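Local coordinates for uncharacterized protein (Parabacteroides merdae ATCC 43184, PDB 4OPW), which is of unknown function but probably takes part in adhesion at the cell surface, through an adhesin head domain built as a parallel beta-helix, at residues Lys14-Asp19 against Val55-Gln60; Ile18-Ala23 against Ser39-Glu44; Asp31-Gln36 against Lys78-Thr83. One frame throughout, in Å; residues are numbered along the deposited sequence.

The three contacts gather at the N-terminal end of an elongated beta-helical chain. Contacts 1 and 2, whose centres lie about 8 Å apart, share Ile-18 and Asp-19: Ile-18 touches both strand 55-60 in contact 1 and the start of strand 42-46 in contact 2, while Asp-19 meets only Ile-59. Contact 3, its centre about 12 Å from that of contact 1 and about 11 Å from that of contact 2, is the parallel pairing next along. Strand 42-46 joins them, probably hydrogen-bonded to strand 11-17 through Ile-43 N and Ile-16 O (2.9 Å) and to strand 80-85 through Glu-44 N and Lys-82 O (2.8 Å). A 1,2-ethanediol about 4 Å from the side chain of Phe-79 probably came from the crystallisation liquor.

Contact 1 of 3, residues Lys14-Asp19 against Val55-Gln60; sequences KKITID and VNIDIQ
Asp-19 and Ile-59 mark the closest backbone approach of Lys-14-Asp-19 to Val-55-Gln-60, their CA atoms 7.4 Å apart, a spacing too wide for strand pairing, so the contact is made largely by apolar side chains. Ile-18 carries the middle of it. Its CG1 meets the CD1 methyl of Ile-59 at 3.7 Å, the two side chains crossing at about a right angle, while its own CD1 reaches the CG2 branch of Ile-57 at 4.0 Å. Ile-59 has CG1 anti to its carbonyl carbon (chi1 -64°), and an extended chi2 then carries CD1 forward until it lies 3.5 Å from Asp-19 O and also against Asp-19 CB. At the far end Ile-16 CD1 comes within 4.3 Å of Ile-57 CD1, a looser touch. Isoleucine suits these places: its long arm spans the wide gap with CD1, and at Ile-57 the CG2 branch gives Ile-18 a second surface. Asp-58 turns the other way, where its OD2 accepts a hydrogen bond from Gln-60 NE2 (3.2 Å). Leu-64 of strand 63-66 packs against Ile-18, Ile-57 and Ile-59, while strand 11-17 is held along its side by strand 42-46, antiparallel to it.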
# COMPACT_ATOMS: atom_id res chain seq x y z
N LYS A 14 23.69 7.15 8.32
CA LYS A 14 23.72 8.57 8.64
C LYS A 14 22.33 9.01 9.05
O LYS A 14 21.34 8.68 8.38
CB LYS A 14 24.23 9.41 7.47
CG LYS A 14 25.72 9.19 7.16
CD LYS A 14 26.17 10.10 6.02
CE LYS A 14 27.57 9.81 5.54
NZ LYS A 14 28.60 10.23 6.53
N LYS A 15 22.26 9.78 10.15
CA LYS A 15 21.01 10.27 10.69
C LYS A 15 21.02 11.80 10.74
O LYS A 15 21.95 12.41 11.29
CB LYS A 15 20.77 9.67 12.08
CG LYS A 15 19.41 10.05 12.69
CD LYS A 15 19.25 9.43 14.05
CE LYS A 15 17.81 9.43 14.51
NZ LYS A 15 17.59 8.47 15.63
N ILE A 16 20.00 12.41 10.16
CA ILE A 16 19.90 13.87 10.14
C ILE A 16 18.47 14.25 10.49
O ILE A 16 17.57 13.41 10.47
CB ILE A 16 20.35 14.49 8.77
CG1 ILE A 16 19.42 14.03 7.60
CG2 ILE A 16 21.85 14.23 8.47
CD1 ILE A 16 19.58 14.77 6.27
N THR A 17 18.26 15.54 10.77
CA THR A 17 16.91 16.04 11.00
C THR A 17 16.24 16.14 9.65
O THR A 17 16.93 16.23 8.61
CB THR A 17 16.93 17.38 11.73
OG1 THR A 17 17.72 18.30 10.95
CG2 THR A 17 17.48 17.25 13.16
N ILE A 18 14.91 16.08 9.64
CA ILE A 18 14.14 16.23 8.41
C ILE A 18 12.98 17.19 8.64
O ILE A 18 12.43 17.23 9.74
CB ILE A 18 13.67 14.84 7.87
CG1 ILE A 18 13.14 14.95 6.41
CG2 ILE A 18 12.64 14.15 8.81
CD1 ILE A 18 12.79 13.56 5.74
N ASP A 19 12.61 17.94 7.58
CA ASP A 19 11.47 18.87 7.60
C ASP A 19 10.16 18.08 7.69
O ASP A 19 10.16 16.84 7.58
CB ASP A 19 11.48 19.74 6.32
CG ASP A 19 12.51 20.86 6.25
OD1 ASP A 19 13.11 21.19 7.31
OD2 ASP A 19 12.72 21.41 5.15
N VAL A 55 22.48 10.28 -2.28
CA VAL A 55 21.16 10.05 -1.66
C VAL A 55 20.35 11.35 -1.75
O VAL A 55 20.78 12.41 -1.27
CB VAL A 55 21.26 9.48 -0.22
CG1 VAL A 55 19.90 9.47 0.48
CG2 VAL A 55 21.85 8.07 -0.25
N ASN A 56 19.17 11.25 -2.41
CA ASN A 56 18.25 12.37 -2.59
C ASN A 56 17.13 12.33 -1.54
O ASN A 56 16.41 11.35 -1.46
CB ASN A 56 17.63 12.33 -4.01
CG ASN A 56 16.69 13.47 -4.32
OD1 ASN A 56 16.91 14.63 -3.97
ND2 ASN A 56 15.60 13.16 -5.02
N ILE A 57 17.03 13.38 -0.71
CA ILE A 57 15.97 13.59 0.28
C ILE A 57 15.42 14.94 -0.08
O ILE A 57 16.12 15.95 0.07
CB ILE A 57 16.48 13.51 1.76
CG1 ILE A 57 17.06 12.11 2.08
CG2 ILE A 57 15.35 13.89 2.75
CD1 ILE A 57 18.02 12.11 3.28
N ASP A 58 14.21 14.98 -0.65
CA ASP A 58 13.66 16.25 -1.08
C ASP A 58 12.21 16.39 -0.67
O ASP A 58 11.42 15.50 -0.93
CB ASP A 58 13.78 16.38 -2.61
CG ASP A 58 13.56 17.81 -3.09
OD1 ASP A 58 14.20 18.73 -2.54
OD2 ASP A 58 12.80 17.99 -4.05
N ILE A 59 11.86 17.51 -0.03
CA ILE A 59 10.48 17.76 0.38
C ILE A 59 9.96 18.99 -0.39
O ILE A 59 10.57 20.06 -0.35
CB ILE A 59 10.32 17.91 1.93
CG1 ILE A 59 10.70 16.59 2.65
CG2 ILE A 59 8.89 18.34 2.31
CD1 ILE A 59 10.84 16.70 4.17
N GLN A 60 8.87 18.79 -1.13
CA GLN A 60 8.20 19.84 -1.90
C GLN A 60 6.73 19.82 -1.53
O GLN A 60 6.10 18.76 -1.66
CB GLN A 60 8.38 19.63 -3.43
CG GLN A 60 9.83 19.69 -3.94
CD GLN A 60 10.51 21.02 -3.69
OE1 GLN A 60 9.92 22.09 -3.82
NE2 GLN A 60 11.80 20.96 -3.36

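Contact 2 of 3, residues Ile18-Ala23 against Ser39-Glu44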
# COMPACT_ATOMS: atom_id res chain seq x y z
N ILE A 18 14.91 16.08 9.64
CA ILE A 18 14.14 16.23 8.41
C ILE A 18 12.98 17.19 8.64
O ILE A 18 12.43 17.23 9.74
CB ILE A 18 13.67 14.84 7.87
CG1 ILE A 18 13.14 14.95 6.41
CG2 ILE A 18 12.64 14.15 8.81
CD1 ILE A 18 12.79 13.56 5.74
N ASP A 19 12.61 17.94 7.58
CA ASP A 19 11.47 18.87 7.60
C ASP A 19 10.16 18.08 7.69
O ASP A 19 10.16 16.84 7.58
CB ASP A 19 11.48 19.74 6.32
CG ASP A 19 12.51 20.86 6.25
OD1 ASP A 19 13.11 21.19 7.31
OD2 ASP A 19 12.72 21.41 5.15
N ASP A 20 9.04 18.81 7.88
CA ASP A 20 7.72 18.19 7.96
C ASP A 20 7.28 17.68 6.60
O ASP A 20 7.40 18.39 5.59
CB ASP A 20 6.69 19.22 8.48
CG ASP A 20 6.79 19.59 9.95
OD1 ASP A 20 7.64 19.00 10.65
OD2 ASP A 20 6.01 20.47 10.39
N PHE A 21 6.75 16.46 6.58
CA PHE A 21 6.14 15.87 5.38
C PHE A 21 4.86 15.15 5.78
O PHE A 21 4.77 14.66 6.91
CB PHE A 21 7.10 14.93 4.62
CG PHE A 21 7.54 13.70 5.38
CD1 PHE A 21 6.79 12.52 5.32
CD2 PHE A 21 8.69 13.72 6.16
CE1 PHE A 21 7.17 11.39 6.06
CE2 PHE A 21 9.09 12.58 6.87
CZ PHE A 21 8.32 11.43 6.83
N ASN A 22 3.89 15.05 4.87
CA ASN A 22 2.65 14.31 5.17
C ASN A 22 2.36 13.31 4.02
O ASN A 22 1.30 12.67 3.99
CB ASN A 22 1.46 15.26 5.41
CG ASN A 22 1.09 16.12 4.23
OD1 ASN A 22 1.60 15.94 3.11
ND2 ASN A 22 0.21 17.10 4.46
N ALA A 23 3.30 13.18 3.06
CA ALA A 23 3.15 12.31 1.91
C ALA A 23 4.51 11.80 1.51
O ALA A 23 5.52 12.51 1.66
CB ALA A 23 2.49 13.05 0.75
N SER A 39 7.41 13.24 17.88
CA SER A 39 8.85 13.37 18.13
C SER A 39 9.53 14.17 17.01
O SER A 39 9.11 14.06 15.85
CB SER A 39 9.50 11.98 18.19
OG SER A 39 9.00 11.19 19.25
N THR A 40 10.59 14.95 17.35
CA THR A 40 11.37 15.71 16.37
C THR A 40 11.67 14.82 15.15
O THR A 40 12.32 13.78 15.30
CB THR A 40 12.68 16.23 17.00
OG1 THR A 40 12.35 17.03 18.14
CG2 THR A 40 13.52 17.06 16.01
N PRO A 41 11.22 15.18 13.93
CA PRO A 41 11.44 14.28 12.80
C PRO A 41 12.91 14.17 12.39
O PRO A 41 13.65 15.17 12.31
CB PRO A 41 10.59 14.88 11.68
CG PRO A 41 9.56 15.72 12.40
CD PRO A 41 10.33 16.30 13.56
N HIS A 42 13.32 12.92 12.19
CA HIS A 42 14.63 12.56 11.69
C HIS A 42 14.49 11.61 10.51
O HIS A 42 13.44 10.97 10.33
CB HIS A 42 15.49 11.89 12.78
CG HIS A 42 15.97 12.84 13.84
ND1 HIS A 42 15.23 13.08 14.98
CD2 HIS A 42 17.11 13.57 13.90
CE1 HIS A 42 15.93 13.95 15.69
NE2 HIS A 42 17.07 14.28 15.08
N ILE A 43 15.56 11.51 9.71
CA ILE A 43 15.67 10.54 8.63
C ILE A 43 17.02 9.84 8.79
O ILE A 43 18.05 10.49 8.96
CB ILE A 43 15.40 11.11 7.21
CG1 ILE A 43 15.34 9.97 6.15
CG2 ILE A 43 16.37 12.24 6.82
CD1 ILE A 43 14.56 10.33 4.87
N GLU A 44 16.98 8.51 8.80
CA GLU A 44 18.15 7.67 8.94
C GLU A 44 18.30 6.86 7.66
O GLU A 44 17.37 6.15 7.26
CB GLU A 44 17.96 6.79 10.19
CG GLU A 44 19.20 6.08 10.65
CD GLU A 44 19.04 5.41 12.00
OE1 GLU A 44 18.08 4.62 12.16
OE2 GLU A 44 19.88 5.66 12.89
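Ile-18 N donates to Pro-41 O at 3.1 Å, a bond nearly straight at hydrogen (166°) although the donor stands well above the carbonyl plane, 49° out of it. It prolongs the antiparallel pairing of strands 11-17 and 42-46 by one more link, just where the first strand has given way to loop. Proline is tolerated at position 41 because the bond needs only its carbonyl, and its ring supplies an apolar surface. Pro-41 CB lies 3.6 Å from Ile-18 CG2, and about as far from Ile-18 O, so the ring is set against both side chain and backbone. The same CG2 methyl rests on the backbone joining Pro-41 to His-42, 3.6 Å from His-42 C. It can do so because it sits between the backbone N and the carbonyl carbon of Ile-18, with CG1 turned anti to that nitrogen (chi1 -167°) and running on to Ile-43. There the end methyls, Ile-18 CD1 and Ile-43 CD1, meet at 3.8 Å, and Ile-43 CG2 packs against Ile-18 CB at 3.9 Å. Ile-43 is buried, and two beta-branched chains passing at a slant fill this inner side with apolar carbon. At the outer margin Asp-20 OD1 comes only to 4.2 Å from Pro-41 CG, a loose contact that suits an exposed carboxylate. His-42 points its side chain away, and its ND1 makes a weak bond to Thr-40 O. Its backbone N is held from beyond the next strand pairing, by Asn-84 OD1. An antiparallel strand pair lying at the end of stacked parallel strands, with Ile-43 buried beneath it, is consistent with the N-terminal cap of a parallel beta-helix, as in the pectate lyase-like clan.

Contact 3 of 3, residues Asp31-Gln36 against Lys78-Thr83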
# COMPACT_ATOMS: atom_id res chain seq x y z
N ASP A 31 14.14 -0.27 1.49
CA ASP A 31 13.43 -0.70 2.68
C ASP A 31 13.04 0.55 3.42
O ASP A 31 13.91 1.17 4.03
CB ASP A 31 14.31 -1.63 3.52
CG ASP A 31 14.67 -2.86 2.72
OD1 ASP A 31 13.75 -3.63 2.38
OD2 ASP A 31 15.85 -2.96 2.25
N PHE A 32 11.78 0.98 3.32
CA PHE A 32 11.33 2.24 3.93
C PHE A 32 10.51 1.97 5.19
O PHE A 32 9.42 1.39 5.11
CB PHE A 32 10.52 3.07 2.90
CG PHE A 32 10.36 4.54 3.23
CD1 PHE A 32 9.62 4.95 4.34
CD2 PHE A 32 10.86 5.52 2.37
CE1 PHE A 32 9.47 6.31 4.64
CE2 PHE A 32 10.71 6.87 2.67
CZ PHE A 32 10.00 7.26 3.80
N ASN A 33 11.05 2.35 6.36
CA ASN A 33 10.46 2.15 7.68
C ASN A 33 9.92 3.46 8.21
O ASN A 33 10.68 4.42 8.39
CB ASN A 33 11.50 1.52 8.63
CG ASN A 33 11.93 0.16 8.13
OD1 ASN A 33 11.08 -0.69 7.84
ND2 ASN A 33 13.22 -0.06 7.89
N TYR A 34 8.62 3.51 8.43
CA TYR A 34 7.94 4.72 8.85
C TYR A 34 7.23 4.57 10.17
O TYR A 34 6.63 3.54 10.47
CB TYR A 34 6.90 5.15 7.75
CG TYR A 34 6.04 6.32 8.17
CD1 TYR A 34 6.51 7.63 8.05
CD2 TYR A 34 4.79 6.12 8.75
CE1 TYR A 34 5.76 8.71 8.53
CE2 TYR A 34 4.04 7.19 9.23
CZ TYR A 34 4.52 8.48 9.12
OH TYR A 34 3.76 9.51 9.61
N GLU A 35 7.24 5.66 10.94
CA GLU A 35 6.48 5.73 12.18
C GLU A 35 5.79 7.10 12.26
O GLU A 35 6.38 8.11 11.87
CB GLU A 35 7.36 5.47 13.42
CG GLU A 35 7.62 3.99 13.65
CD GLU A 35 8.61 3.65 14.76
OE1 GLU A 35 8.55 4.29 15.83
OE2 GLU A 35 9.43 2.72 14.56
N GLN A 36 4.55 7.09 12.71
CA GLN A 36 3.78 8.32 12.91
C GLN A 36 3.94 8.73 14.37
O GLN A 36 3.61 7.95 15.27
CB GLN A 36 2.29 8.15 12.52
CG GLN A 36 1.56 9.50 12.38
CD GLN A 36 0.06 9.41 12.25
OE1 GLN A 36 -0.52 8.35 12.00
NE2 GLN A 36 -0.63 10.54 12.39
N LYS A 78 22.39 -2.28 -0.20
CA LYS A 78 21.10 -2.18 0.48
C LYS A 78 20.82 -0.71 0.64
O LYS A 78 21.76 0.10 0.64
CB LYS A 78 21.16 -2.92 1.85
CG LYS A 78 19.78 -3.17 2.48
CD LYS A 78 19.82 -4.32 3.46
CE LYS A 78 18.49 -4.55 4.14
NZ LYS A 78 17.42 -5.00 3.19
N PHE A 79 19.54 -0.35 0.72
CA PHE A 79 19.14 1.05 0.87
C PHE A 79 17.97 1.07 1.87
O PHE A 79 16.86 0.64 1.54
CB PHE A 79 18.77 1.65 -0.50
CG PHE A 79 18.58 3.15 -0.64
CD1 PHE A 79 18.21 3.93 0.45
CD2 PHE A 79 18.68 3.77 -1.88
CE1 PHE A 79 18.01 5.30 0.31
CE2 PHE A 79 18.48 5.14 -2.02
CZ PHE A 79 18.14 5.90 -0.93
N ILE A 80 18.27 1.47 3.12
CA ILE A 80 17.27 1.51 4.19
C ILE A 80 16.98 2.94 4.57
O ILE A 80 17.90 3.74 4.75
CB ILE A 80 17.73 0.70 5.46
CG1 ILE A 80 18.23 -0.73 5.11
CG2 ILE A 80 16.59 0.64 6.53
CD1 ILE A 80 18.90 -1.46 6.33
N VAL A 81 15.69 3.27 4.69
CA VAL A 81 15.21 4.57 5.12
C VAL A 81 14.40 4.36 6.40
O VAL A 81 13.52 3.50 6.44
CB VAL A 81 14.38 5.29 4.02
CG1 VAL A 81 13.82 6.63 4.53
CG2 VAL A 81 15.23 5.50 2.77
N LYS A 82 14.73 5.11 7.47
CA LYS A 82 13.95 5.09 8.70
C LYS A 82 13.56 6.54 9.00
O LYS A 82 14.44 7.37 9.20
CB LYS A 82 14.72 4.46 9.87
CG LYS A 82 13.85 4.34 11.13
CD LYS A 82 14.60 3.78 12.32
CE LYS A 82 13.85 4.09 13.60
NZ LYS A 82 14.26 3.20 14.71
N THR A 83 12.25 6.86 9.01
CA THR A 83 11.86 8.26 9.27
C THR A 83 10.50 8.33 9.97
O THR A 83 9.84 7.31 10.15
CB THR A 83 11.89 9.08 7.95
OG1 THR A 83 11.81 10.47 8.23
CG2 THR A 83 10.82 8.64 6.95
O HOH W 1 17.50 -2.27 -0.27
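Asp-31 is gripped through backbone and carboxylate alike. Lys-78 NZ forms a salt bridge with OD2 at 2.7 Å, approaching from above the carboxylate plane, 59° out of it. The lysine chain gets there by a bend at its last torsion (chi4 65°), which folds NZ back toward the aspartate. OD2 also lies within reach of a water that accepts from Phe-79 N at 3.0 Å, so this amide at the start of the pairing is satisfied by solvent. OD1 takes a hydrogen bond from Asn-98 ND2; with both oxygens engaged and a lysine beside it, the carboxylate is probably ionised.

Backbone bonds follow in parallel register. Asp-31 N donates to Phe-79 O (2.9 Å), and Asp-31 O accepts from Val-81 N (2.8 Å). Asn-33 N gives to Val-81 O at 2.7 Å, and Asn-33 O receives Thr-83 N at 3.0 Å. The last bond, Glu-35 N to Thr-83 O, is longer at 3.2 Å and more bent, 148° at hydrogen. In such parallel pairing of beta-helix coils, Asp-31, Asn-33 and Glu-35 give their N-H groups to segment 78-83, while the backbones of Phe-32 and Tyr-34 bond to strand 98-101 and Asn-102 just beyond it.

Side chains alternate accordingly. Phe-32 and Val-81 point to the buried face, where Val-81 CG1 sits over the ring, offset toward the rim and 3.6 Å from Phe-32 CE2, in a CH-pi contact. Thr-83 CG2 packs on the far end of that ring, whereas its OG1, anti to its own backbone N, bonds to His-42 O: threonine thus offers a methyl to the core and satisfies a carbonyl. Tyr-34 OH bonds to Ser-85 OG. On the opposite face Asn-33 ND2 lies against Ile-80 CG2.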